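Local coordinates for devB protein (Vibrio cholerae O1 biovar eltor str. N16961, PDB 1Y89), which is of unproven function but probably hydrolyses 6-phosphogluconolactone, a step of the pentose phosphate pathway, at residues Ile135-Gly140 / Lys185-Leu190; Ala156-Ser161 / Thr177-Gln182. All blocks are in the same frame, centred on the assembly; numbering follows the deposited sequence.

Contact 1: residues Ile135-Gly140 / Lys185-Leu190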
loop_
_atom_site.group_PDB
_atom_site.type_symbol
_atom_site.label_atom_id
_atom_site.label_comp_id
_atom_site.label_asym_id
_atom_site.label_seq_id
_atom_site.Cartn_x
_atom_site.Cartn_y
_atom_site.Cartn_z
ATOM N N ILE A 135 -8.177 -10.688 6.240
ATOM C CA ILE A 135 -7.898 -11.220 7.566
ATOM C C ILE A 135 -6.977 -10.220 8.242
ATOM O O ILE A 135 -5.871 -9.923 7.723
ATOM C CB ILE A 135 -7.243 -12.639 7.498
ATOM C CG1 ILE A 135 -8.161 -13.625 6.715
ATOM C CG2 ILE A 135 -6.921 -13.176 8.911
ATOM C CD1 ILE A 135 -7.598 -15.076 6.637
ATOM N N LEU A 136 -7.413 -9.730 9.405
ATOM C CA LEU A 136 -6.588 -8.831 10.241
ATOM C C LEU A 136 -5.869 -9.721 11.251
ATOM O O LEU A 136 -6.524 -10.567 11.935
ATOM C CB LEU A 136 -7.489 -7.852 11.032
ATOM C CG LEU A 136 -8.376 -6.921 10.167
ATOM C CD1 LEU A 136 -9.013 -5.835 11.098
ATOM C CD2 LEU A 136 -7.566 -6.270 9.111
ATOM N N LEU A 137 -4.557 -9.551 11.352
ATOM C CA LEU A 137 -3.728 -10.437 12.171
ATOM C C LEU A 137 -2.880 -9.636 13.125
ATOM O O LEU A 137 -2.543 -8.471 12.838
ATOM C CB LEU A 137 -2.799 -11.309 11.289
ATOM C CG LEU A 137 -3.582 -12.302 10.427
ATOM C CD1 LEU A 137 -2.617 -12.912 9.383
ATOM C CD2 LEU A 137 -4.199 -13.435 11.320
ATOM N N GLY A 138 -2.558 -10.265 14.263
ATOM C CA GLY A 138 -1.574 -9.749 15.207
ATOM C C GLY A 138 -0.237 -10.450 15.045
ATOM O O GLY A 138 -0.131 -11.533 14.398
ATOM N N VAL A 139 0.801 -9.854 15.646
ATOM C CA VAL A 139 2.072 -10.552 15.774
ATOM C C VAL A 139 2.567 -10.454 17.222
ATOM O O VAL A 139 2.840 -9.366 17.676
ATOM C CB VAL A 139 3.127 -9.957 14.831
ATOM C CG1 VAL A 139 4.480 -10.704 14.984
ATOM C CG2 VAL A 139 2.633 -10.002 13.397
ATOM N N GLY A 140 2.683 -11.586 17.928
ATOM C CA GLY A 140 3.115 -11.553 19.317
ATOM C C GLY A 140 4.594 -11.283 19.438
ATOM O O GLY A 140 5.324 -11.266 18.418
ATOM N N LYS A 185 -7.614 -13.480 0.286
ATOM C CA LYS A 185 -7.255 -12.501 -0.744
ATOM C C LYS A 185 -6.258 -11.466 -0.203
ATOM O O LYS A 185 -5.455 -10.898 -0.965
ATOM C CB LYS A 185 -8.497 -11.786 -1.252
ATOM C CG LYS A 185 -9.446 -12.733 -2.019
ATOM C CD LYS A 185 -10.736 -11.998 -2.332
ATOM C CE LYS A 185 -11.864 -12.957 -2.859
ATOM N NZ LYS A 185 -13.215 -12.245 -2.975
ATOM N N ARG A 186 -6.314 -11.243 1.107
ATOM C CA ARG A 186 -5.594 -10.145 1.738
ATOM C C ARG A 186 -5.447 -10.452 3.209
ATOM O O ARG A 186 -6.451 -10.742 3.883
ATOM C CB ARG A 186 -6.371 -8.835 1.534
ATOM C CG ARG A 186 -5.730 -7.615 2.256
ATOM C CD ARG A 186 -6.643 -6.404 2.089
ATOM N NE ARG A 186 -6.045 -5.202 2.700
ATOM C CZ ARG A 186 -6.690 -4.067 2.917
ATOM N NH1 ARG A 186 -7.983 -3.947 2.582
ATOM N NH2 ARG A 186 -6.038 -3.055 3.494
ATOM N N ILE A 187 -4.213 -10.437 3.718
ATOM C CA ILE A 187 -4.012 -10.562 5.155
ATOM C C ILE A 187 -3.134 -9.399 5.572
ATOM O O ILE A 187 -2.262 -8.976 4.811
ATOM C CB ILE A 187 -3.401 -11.954 5.587
ATOM C CG1 ILE A 187 -1.908 -12.046 5.198
ATOM C CG2 ILE A 187 -4.204 -13.155 4.942
ATOM C CD1 ILE A 187 -1.195 -13.403 5.645
ATOM N N SER A 188 -3.382 -8.878 6.768
ATOM C CA SER A 188 -2.752 -7.642 7.193
ATOM C C SER A 188 -2.311 -7.800 8.620
ATOM O O SER A 188 -3.157 -7.888 9.509
ATOM C CB SER A 188 -3.719 -6.430 7.096
ATOM O OG SER A 188 -4.337 -6.334 5.816
ATOM N N TYR A 189 -0.998 -7.835 8.821
ATOM C CA TYR A 189 -0.417 -7.912 10.162
ATOM C C TYR A 189 -0.343 -6.508 10.746
ATOM O O TYR A 189 0.268 -5.625 10.134
ATOM C CB TYR A 189 0.991 -8.495 10.097
ATOM C CG TYR A 189 1.029 -9.954 9.704
ATOM C CD1 TYR A 189 0.689 -10.944 10.638
ATOM C CD2 TYR A 189 1.448 -10.351 8.411
ATOM C CE1 TYR A 189 0.725 -12.285 10.319
ATOM C CE2 TYR A 189 1.484 -11.716 8.053
ATOM C CZ TYR A 189 1.138 -12.670 9.023
ATOM O OH TYR A 189 1.161 -14.018 8.732
ATOM N N LEU A 190 -1.024 -6.295 11.875
ATOM C CA LEU A 190 -1.188 -4.962 12.449
ATOM C C LEU A 190 -0.243 -4.936 13.643
ATOM O O LEU A 190 -0.486 -5.596 14.666
ATOM C CB LEU A 190 -2.639 -4.723 12.893
ATOM C CG LEU A 190 -3.718 -5.013 11.831
ATOM C CD1 LEU A 190 -5.136 -4.696 12.413
ATOM C CD2 LEU A 190 -3.429 -4.231 10.501
HETATM O O HOH W 1 0.429 -7.200 16.688
#
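Two neighbouring parallel strands in the middle of the mixed sheet, at the heart of this Rossmann-like fold, meet where Ile135, Leu136 and Leu137 run beside Ile187, Ser188 and Tyr189. Four backbone bonds join them: Ile135 N gives to Arg186 O, Ser188 N to Ile135 O, Leu137 N to Ser188 O (2.8 Å) and Leu190 N to Leu137 O (2.8 Å). Ile187 CA also brings its hydrogen to Ile135 O at 3.2 Å.

On the face carrying Ile135, Leu137, Ile187 and Tyr189, the leucine and the tyrosine lie side by side, pointing the same way. Leu137 CD1 comes obliquely to Tyr189 CE1 at 3.5 Å, while Leu137 CB meets CD1 of the ring. Val139 crosses the tyrosine nearly at a right angle; with CG1 anti to the backbone N (chi1 180°), its CG2 lies beside that N and comes to 3.5 Å from Tyr189 CD1. The far end of the ring is fixed by a bond from Tyr189 OH to Ile218 O.

On the other face Leu136 CB touches Leu190 CD1 at 4.2 Å, and Ser188 OG, on a short side chain, hydrogen-bonds to Glu226 of adjoining strand 224-230 and to Trp134 NE1.

Past the bond to Leu137 O, a water joins the segments, accepting from Val139 N (2.9 Å) and probably donating to Leu190 O (2.7 Å). Leu137, Val139 and Ile187 thus form one buried apolar face with Tyr189.

Contact 2: residues Ala156-Ser161 / Thr177-Gln182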
loop_
_atom_site.group_PDB
_atom_site.type_symbol
_atom_site.label_atom_id
_atom_site.label_comp_id
_atom_site.label_asym_id
_atom_site.label_seq_id
_atom_site.Cartn_x
_atom_site.Cartn_y
_atom_site.Cartn_z
ATOM N N ALA A 156 1.402 -27.706 7.501
ATOM C CA ALA A 156 0.828 -28.567 6.479
ATOM C C ALA A 156 -0.557 -29.078 6.860
ATOM O O ALA A 156 -1.076 -29.981 6.208
ATOM C CB ALA A 156 1.774 -29.735 6.171
ATOM N N ASP A 157 -1.156 -28.514 7.908
ATOM C CA ASP A 157 -2.452 -29.021 8.409
ATOM C C ASP A 157 -3.496 -28.779 7.316
ATOM O O ASP A 157 -3.647 -27.644 6.829
ATOM C CB ASP A 157 -2.837 -28.298 9.700
ATOM C CG ASP A 157 -4.056 -28.894 10.394
ATOM O OD1 ASP A 157 -4.850 -29.665 9.785
ATOM O OD2 ASP A 157 -4.239 -28.564 11.582
ATOM N N ALA A 158 -4.181 -29.842 6.915
ATOM C CA ALA A 158 -5.193 -29.742 5.854
ATOM C C ALA A 158 -6.575 -29.275 6.376
ATOM O O ALA A 158 -7.473 -28.912 5.580
ATOM C CB ALA A 158 -5.313 -31.069 5.091
ATOM N N ASN A 159 -6.744 -29.294 7.698
ATOM C CA ASN A 159 -7.967 -28.781 8.320
ATOM C C ASN A 159 -8.037 -27.246 8.254
ATOM O O ASN A 159 -7.017 -26.568 8.027
ATOM C CB ASN A 159 -8.086 -29.232 9.779
ATOM C CG ASN A 159 -8.192 -30.732 9.948
ATOM O OD1 ASN A 159 -7.714 -31.281 10.948
ATOM N ND2 ASN A 159 -8.859 -31.393 9.031
ATOM N N LEU A 160 -9.240 -26.701 8.473
ATOM C CA LEU A 160 -9.442 -25.255 8.438
ATOM C C LEU A 160 -9.285 -24.595 9.799
ATOM O O LEU A 160 -9.127 -23.366 9.894
ATOM C CB LEU A 160 -10.804 -24.898 7.814
ATOM C CG LEU A 160 -11.126 -25.556 6.468
ATOM C CD1 LEU A 160 -12.533 -25.176 6.020
ATOM C CD2 LEU A 160 -10.078 -25.166 5.410
ATOM N N SER A 161 -9.334 -25.393 10.866
ATOM C CA SER A 161 -9.210 -24.818 12.218
ATOM C C SER A 161 -8.494 -25.844 13.058
ATOM O O SER A 161 -8.352 -27.007 12.648
ATOM C CB SER A 161 -10.584 -24.571 12.816
ATOM O OG SER A 161 -11.272 -25.829 12.878
ATOM N N THR A 177 -6.317 -22.370 10.813
ATOM C CA THR A 177 -5.016 -22.942 10.496
ATOM C C THR A 177 -4.271 -22.038 9.511
ATOM O O THR A 177 -4.880 -21.135 8.902
ATOM C CB THR A 177 -5.155 -24.319 9.841
ATOM O OG1 THR A 177 -5.995 -24.193 8.679
ATOM C CG2 THR A 177 -5.742 -25.314 10.845
ATOM N N ALA A 178 -2.972 -22.297 9.328
ATOM C CA ALA A 178 -2.162 -21.513 8.361
ATOM C C ALA A 178 -2.790 -21.532 6.949
ATOM O O ALA A 178 -2.779 -20.533 6.219
ATOM C CB ALA A 178 -0.734 -22.046 8.309
ATOM N N LYS A 179 -3.342 -22.687 6.585
ATOM C CA LYS A 179 -3.956 -22.883 5.281
ATOM C C LYS A 179 -5.035 -21.854 4.970
ATOM O O LYS A 179 -5.124 -21.353 3.831
ATOM C CB LYS A 179 -4.567 -24.288 5.259
ATOM C CG LYS A 179 -5.390 -24.600 4.069
ATOM C CD LYS A 179 -5.848 -26.081 4.233
ATOM C CE LYS A 179 -6.598 -26.535 3.042
ATOM N NZ LYS A 179 -6.898 -28.032 3.075
ATOM N N VAL A 180 -5.877 -21.551 5.958
ATOM C CA VAL A 180 -6.919 -20.540 5.716
ATOM C C VAL A 180 -6.294 -19.138 5.520
ATOM O O VAL A 180 -6.700 -18.355 4.631
ATOM C CB VAL A 180 -7.949 -20.530 6.871
ATOM C CG1 VAL A 180 -8.988 -19.424 6.668
ATOM C CG2 VAL A 180 -8.620 -21.957 6.977
ATOM N N LEU A 181 -5.320 -18.786 6.359
ATOM C CA LEU A 181 -4.620 -17.505 6.133
ATOM C C LEU A 181 -3.967 -17.387 4.762
ATOM O O LEU A 181 -4.068 -16.350 4.098
ATOM C CB LEU A 181 -3.566 -17.245 7.224
ATOM C CG LEU A 181 -4.008 -16.690 8.565
ATOM C CD1 LEU A 181 -5.251 -17.388 9.153
ATOM C CD2 LEU A 181 -2.789 -16.751 9.598
ATOM N N GLN A 182 -3.307 -18.455 4.333
ATOM C CA GLN A 182 -2.638 -18.494 3.043
ATOM C C GLN A 182 -3.623 -18.395 1.855
ATOM O O GLN A 182 -3.270 -17.866 0.790
ATOM C CB GLN A 182 -1.808 -19.789 2.956
ATOM C CG GLN A 182 -0.602 -19.832 3.914
ATOM C CD GLN A 182 -0.036 -21.252 4.102
ATOM O OE1 GLN A 182 -0.765 -22.239 3.988
ATOM N NE2 GLN A 182 1.259 -21.348 4.435
HETATM O O HOH W 2 -2.358 -25.304 7.610
#
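Thr177 fits closely against the loop at Asn159 and Leu160, gripping it with two bonds. Its hydroxyl OG1 donates to Asn159 O at 2.7 Å, and its backbone N reaches Leu160 O at 3.1 Å from well above the carbonyl plane. With OG1 set between the backbone N and the carbonyl carbon (chi1 56°), CG2 is turned onto the loop, 3.3 Å from Asn159 O and 3.7 Å from Asp157 OD2. Beside it Val180 CG2 wedges against Leu160, 3.8 Å from CB, the two side chains crossing nearly at a right angle; Leu160 also packs on Ala116 and Met119 of helix 108-122.

Thr177 stands at the N-cap position of helix 178-183, so these two bonds fasten the loop to the start of the helix. The loop has its own brace, an Asx turn in which Asp157 OD1 accepts from Asn159 N.

The fit is looser at exposed Ala158, where the partly exposed Lys179 reaches across: its chain stays extended, and NZ donates to Ala158 O at 2.7 Å, approaching at a C=O...N angle of 122°. Near the base of this side chain a water accepts from Lys179 N and donates to Asp157 O (2.8 Å), bridging helix start and loop where no direct bond joins those two atoms.

From the N terminus, the chain passes first through 135-140 on strand 134-137, then the loop 156-161, strands 161-165 and 172-176, the start of helix 178-183 at 177-182, and finally strand 186-191 at 185-190. Contact 2 closes the shorter loop, which holds the two strands at one edge of the sheet; contact 1 closes the longer one around it, so the two nest without crossing. Their centres lie 15 Å apart, yet helix 178-183 links them: Leu181 packs on Ile135, Leu137 and Ile187, with its CD2 3.8 Å from Leu137 CD1. The helix thus ties the peripheral loop to the central strands.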